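Local coordinates for polysaccharide deacetylase-like protein (Bacillus anthracis, PDB 4V33) that is a putative polysaccharide deacetylase that binds zinc and is required, with a second putative deacetylase, for osmotic stability and cell shape maintenance, at residues E188-I193 against G327-K332. Numbering follows the deposited sequence.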
ATOM      1  N   GLU A 188      -3.057  -1.992   7.548  1.00 16.49           N
ATOM      2  CA  GLU A 188      -2.283  -2.690   8.571  1.00 17.15           C
ATOM      3  C   GLU A 188      -0.892  -3.085   8.063  1.00 17.37           C
ATOM      4  O   GLU A 188       0.018  -3.325   8.861  1.00 21.47           O
ATOM      5  CB  GLU A 188      -3.019  -3.942   9.046  1.00 20.85           C
ATOM      6  CG  GLU A 188      -4.336  -3.658   9.738  1.00 20.43           C
ATOM      7  CD  GLU A 188      -5.507  -3.534   8.779  1.00 19.29           C
ATOM      8  OE1 GLU A 188      -5.297  -3.548   7.543  1.00 19.78           O
ATOM      9  OE2 GLU A 188      -6.648  -3.444   9.278  1.00 20.93           O
ATOM     10  N   ARG A 189      -0.732  -3.147   6.743  1.00 17.21           N
ATOM     11  CA  ARG A 189       0.558  -3.483   6.143  1.00 16.67           C
ATOM     12  C   ARG A 189       1.138  -2.310   5.370  1.00 16.99           C
ATOM     13  O   ARG A 189       1.858  -2.511   4.394  1.00 18.17           O
ATOM     14  CB  ARG A 189       0.423  -4.693   5.222  1.00 17.22           C
ATOM     15  CG  ARG A 189       0.221  -5.998   5.964  1.00 19.66           C
ATOM     16  CD  ARG A 189       0.238  -7.158   4.972  1.00 19.59           C
ATOM     17  NE  ARG A 189       1.574  -7.392   4.434  1.00 19.60           N
ATOM     18  CZ  ARG A 189       1.840  -8.243   3.448  1.00 19.65           C
ATOM     19  NH1 ARG A 189       0.858  -8.929   2.876  1.00 19.25           N
ATOM     20  NH2 ARG A 189       3.090  -8.415   3.035  1.00 21.91           N
ATOM     21  N   TRP A 190       0.824  -1.085   5.793  1.00 16.40           N
ATOM     22  CA  TRP A 190       1.389   0.092   5.137  1.00 16.35           C
ATOM     23  C   TRP A 190       2.919   0.032   5.119  1.00 18.28           C
ATOM     24  O   TRP A 190       3.561   0.437   4.141  1.00 17.94           O
ATOM     25  CB  TRP A 190       0.938   1.392   5.822  1.00 18.01           C
ATOM     26  CG  TRP A 190       1.417   2.584   5.069  1.00 17.00           C
ATOM     27  CD1 TRP A 190       2.366   3.485   5.462  1.00 18.10           C
ATOM     28  CD2 TRP A 190       0.994   2.983   3.768  1.00 16.77           C
ATOM     29  NE1 TRP A 190       2.555   4.425   4.475  1.00 18.80           N
ATOM     30  CE2 TRP A 190       1.724   4.140   3.427  1.00 18.94           C
ATOM     31  CE3 TRP A 190       0.069   2.472   2.850  1.00 17.51           C
ATOM     32  CZ2 TRP A 190       1.553   4.795   2.210  1.00 17.41           C
ATOM     33  CZ3 TRP A 190      -0.099   3.120   1.644  1.00 19.00           C
ATOM     34  CH2 TRP A 190       0.639   4.271   1.335  1.00 18.36           C
ATOM     35  N   GLY A 191       3.491  -0.488   6.198  1.00 18.76           N
ATOM     36  CA  GLY A 191       4.934  -0.611   6.317  1.00 18.93           C
ATOM     37  C   GLY A 191       5.566  -1.569   5.321  1.00 21.09           C
ATOM     38  O   GLY A 191       6.792  -1.653   5.248  1.00 20.90           O
ATOM     39  N   ASP A 192       4.743  -2.281   4.553  1.00 17.44           N
ATOM     40  CA  ASP A 192       5.248  -3.278   3.607  1.00 18.43           C
ATOM     41  C   ASP A 192       5.173  -2.848   2.142  1.00 18.12           C
ATOM     42  O   ASP A 192       5.500  -3.642   1.252  1.00 18.75           O
ATOM     43  CB  ASP A 192       4.494  -4.603   3.753  1.00 18.62           C
ATOM     44  CG  ASP A 192       4.753  -5.290   5.078  1.00 24.94           C
ATOM     45  OD1 ASP A 192       5.798  -5.020   5.720  1.00 25.39           O
ATOM     46  OD2 ASP A 192       3.904  -6.124   5.469  1.00 25.09           O
ATOM     47  N   ILE A 193       4.744  -1.617   1.870  1.00 17.25           N
ATOM     48  CA  ILE A 193       4.548  -1.213   0.472  1.00 15.65           C
ATOM     49  C   ILE A 193       5.808  -1.308  -0.394  1.00 15.91           C
ATOM     50  O   ILE A 193       5.707  -1.532  -1.600  1.00 17.39           O
ATOM     51  CB  ILE A 193       3.914   0.193   0.331  1.00 16.01           C
ATOM     52  CG1 ILE A 193       4.783   1.253   1.008  1.00 18.92           C
ATOM     53  CG2 ILE A 193       2.490   0.194   0.885  1.00 18.49           C
ATOM     54  CD1 ILE A 193       4.388   2.677   0.643  1.00 20.34           C
ATOM     55  N   GLY A 327      -5.261   9.548  -9.217  1.00 19.55           N
ATOM     56  CA  GLY A 327      -3.839   9.287  -9.318  1.00 22.93           C
ATOM     57  C   GLY A 327      -3.388   8.171  -8.405  1.00 20.12           C
ATOM     58  O   GLY A 327      -4.190   7.597  -7.671  1.00 17.99           O
ATOM     59  N   LYS A 328      -2.100   7.847  -8.485  1.00 22.59           N
ATOM     60  CA  LYS A 328      -1.491   6.858  -7.604  1.00 21.20           C
ATOM     61  C   LYS A 328      -0.736   7.554  -6.496  1.00 23.93           C
ATOM     62  O   LYS A 328      -0.138   8.606  -6.711  1.00 29.38           O
ATOM     63  CB  LYS A 328      -0.503   5.994  -8.380  1.00 23.70           C
ATOM     64  CG  LYS A 328      -1.076   5.322  -9.592  1.00 23.12           C
ATOM     65  CD  LYS A 328       0.003   4.493 -10.267  1.00 36.85           C
ATOM     66  CE  LYS A 328      -0.373   4.168 -11.689  1.00 36.60           C
ATOM     67  NZ  LYS A 328      -0.542   5.402 -12.513  1.00 41.51           N
ATOM     68  N   PHE A 329      -0.754   6.968  -5.305  1.00 17.95           N
ATOM     69  CA  PHE A 329       0.050   7.490  -4.218  1.00 16.94           C
ATOM     70  C   PHE A 329       1.531   7.140  -4.394  1.00 19.78           C
ATOM     71  O   PHE A 329       1.872   6.069  -4.886  1.00 21.49           O
ATOM     72  CB  PHE A 329      -0.442   6.948  -2.872  1.00 19.40           C
ATOM     73  CG  PHE A 329       0.397   7.395  -1.708  1.00 24.69           C
ATOM     74  CD1 PHE A 329       0.137   8.600  -1.073  1.00 25.76           C
ATOM     75  CD2 PHE A 329       1.465   6.626  -1.264  1.00 22.97           C
ATOM     76  CE1 PHE A 329       0.915   9.024  -0.011  1.00 26.02           C
ATOM     77  CE2 PHE A 329       2.251   7.047  -0.211  1.00 24.51           C
ATOM     78  CZ  PHE A 329       1.972   8.247   0.422  1.00 28.35           C
ATOM     79  N   ILE A 330       2.405   8.057  -3.999  1.00 19.33           N
ATOM     80  CA  ILE A 330       3.811   7.727  -3.771  1.00 19.91           C
ATOM     81  C   ILE A 330       4.280   8.503  -2.549  1.00 22.12           C
ATOM     82  O   ILE A 330       3.804   9.615  -2.277  1.00 24.42           O
ATOM     83  CB  ILE A 330       4.709   8.001  -5.007  1.00 24.21           C
ATOM     84  CG1 ILE A 330       6.081   7.332  -4.837  1.00 24.23           C
ATOM     85  CG2 ILE A 330       4.848   9.492  -5.260  1.00 26.23           C
ATOM     86  CD1 ILE A 330       6.856   7.193  -6.130  1.00 27.69           C
ATOM     87  N   THR A 331       5.180   7.895  -1.788  1.00 19.92           N
ATOM     88  CA  THR A 331       5.701   8.505  -0.574  1.00 21.88           C
ATOM     89  C   THR A 331       6.681   9.619  -0.913  1.00 25.78           C
ATOM     90  O   THR A 331       7.760   9.368  -1.447  1.00 25.87           O
ATOM     91  CB  THR A 331       6.397   7.450   0.313  1.00 22.26           C
ATOM     92  OG1 THR A 331       5.461   6.408   0.621  1.00 23.82           O
ATOM     93  CG2 THR A 331       6.887   8.074   1.605  1.00 24.54           C
ATOM     94  N   LYS A 332       6.295  10.855  -0.610  1.00 24.03           N
ATOM     95  CA  LYS A 332       7.137  12.016  -0.891  1.00 25.85           C
ATOM     96  C   LYS A 332       7.671  12.664   0.374  1.00 25.24           C
ATOM     97  O   LYS A 332       8.535  13.533   0.308  1.00 28.89           O
ATOM     98  CB  LYS A 332       6.357  13.057  -1.700  1.00 26.76           C
ATOM     99  CG  LYS A 332       5.821  12.534  -3.022  1.00 30.15           C
ATOM    100  CD  LYS A 332       5.141  13.641  -3.814  1.00 30.41           C
ATOM    101  CE  LYS A 332       4.517  13.095  -5.091  1.00 34.51           C
ATOM    102  NZ  LYS A 332       3.925  14.174  -5.934  1.00 38.58           N
TER
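Trp190 and Phe329 meet in an offset edge-to-face pair that, in the polysaccharide deacetylase fold, a distorted beta/alpha barrel, joins the loop between strands 183-185 and 199-206 to the loop between strands 320-326 and 341-345. The first of these loops carries the 3-10 turn 188-192. From CB of Trp190, which does not itself point at the other loop, the side chain runs with CG continuing away from the backbone N (chi1 -175°), and the indole reaches across with its six-membered ring leading. CZ2 makes the closest approach, 3.4 Å from Phe329 CE2, while its neighbour CH2 lies 3.6 Å from Phe329 CD2. The centroids of the two six-membered rings are 5.3 Å apart and the planes stand at 65°. Phe320 and Met341 also pack against the indole, and Met341 touches Phe329 as well, which places the pair beside the first residues of strands 320-326 and 341-345. Ile193 CD1 lies over one indole face, toward its rim, 3.9 Å from the plane. Within the 3-10 segment, Arg189 NE donates to Asp192 OD2 in the guanidinium plane, a nearly straight hydrogen bond (172°), part of a salt bridge, that uses the anti lone pair of OD2. No hydrogen bond crosses between the loops; beside the rings, the methyl CD1 of Ile193 rests 3.9 Å from Thr331 OG1.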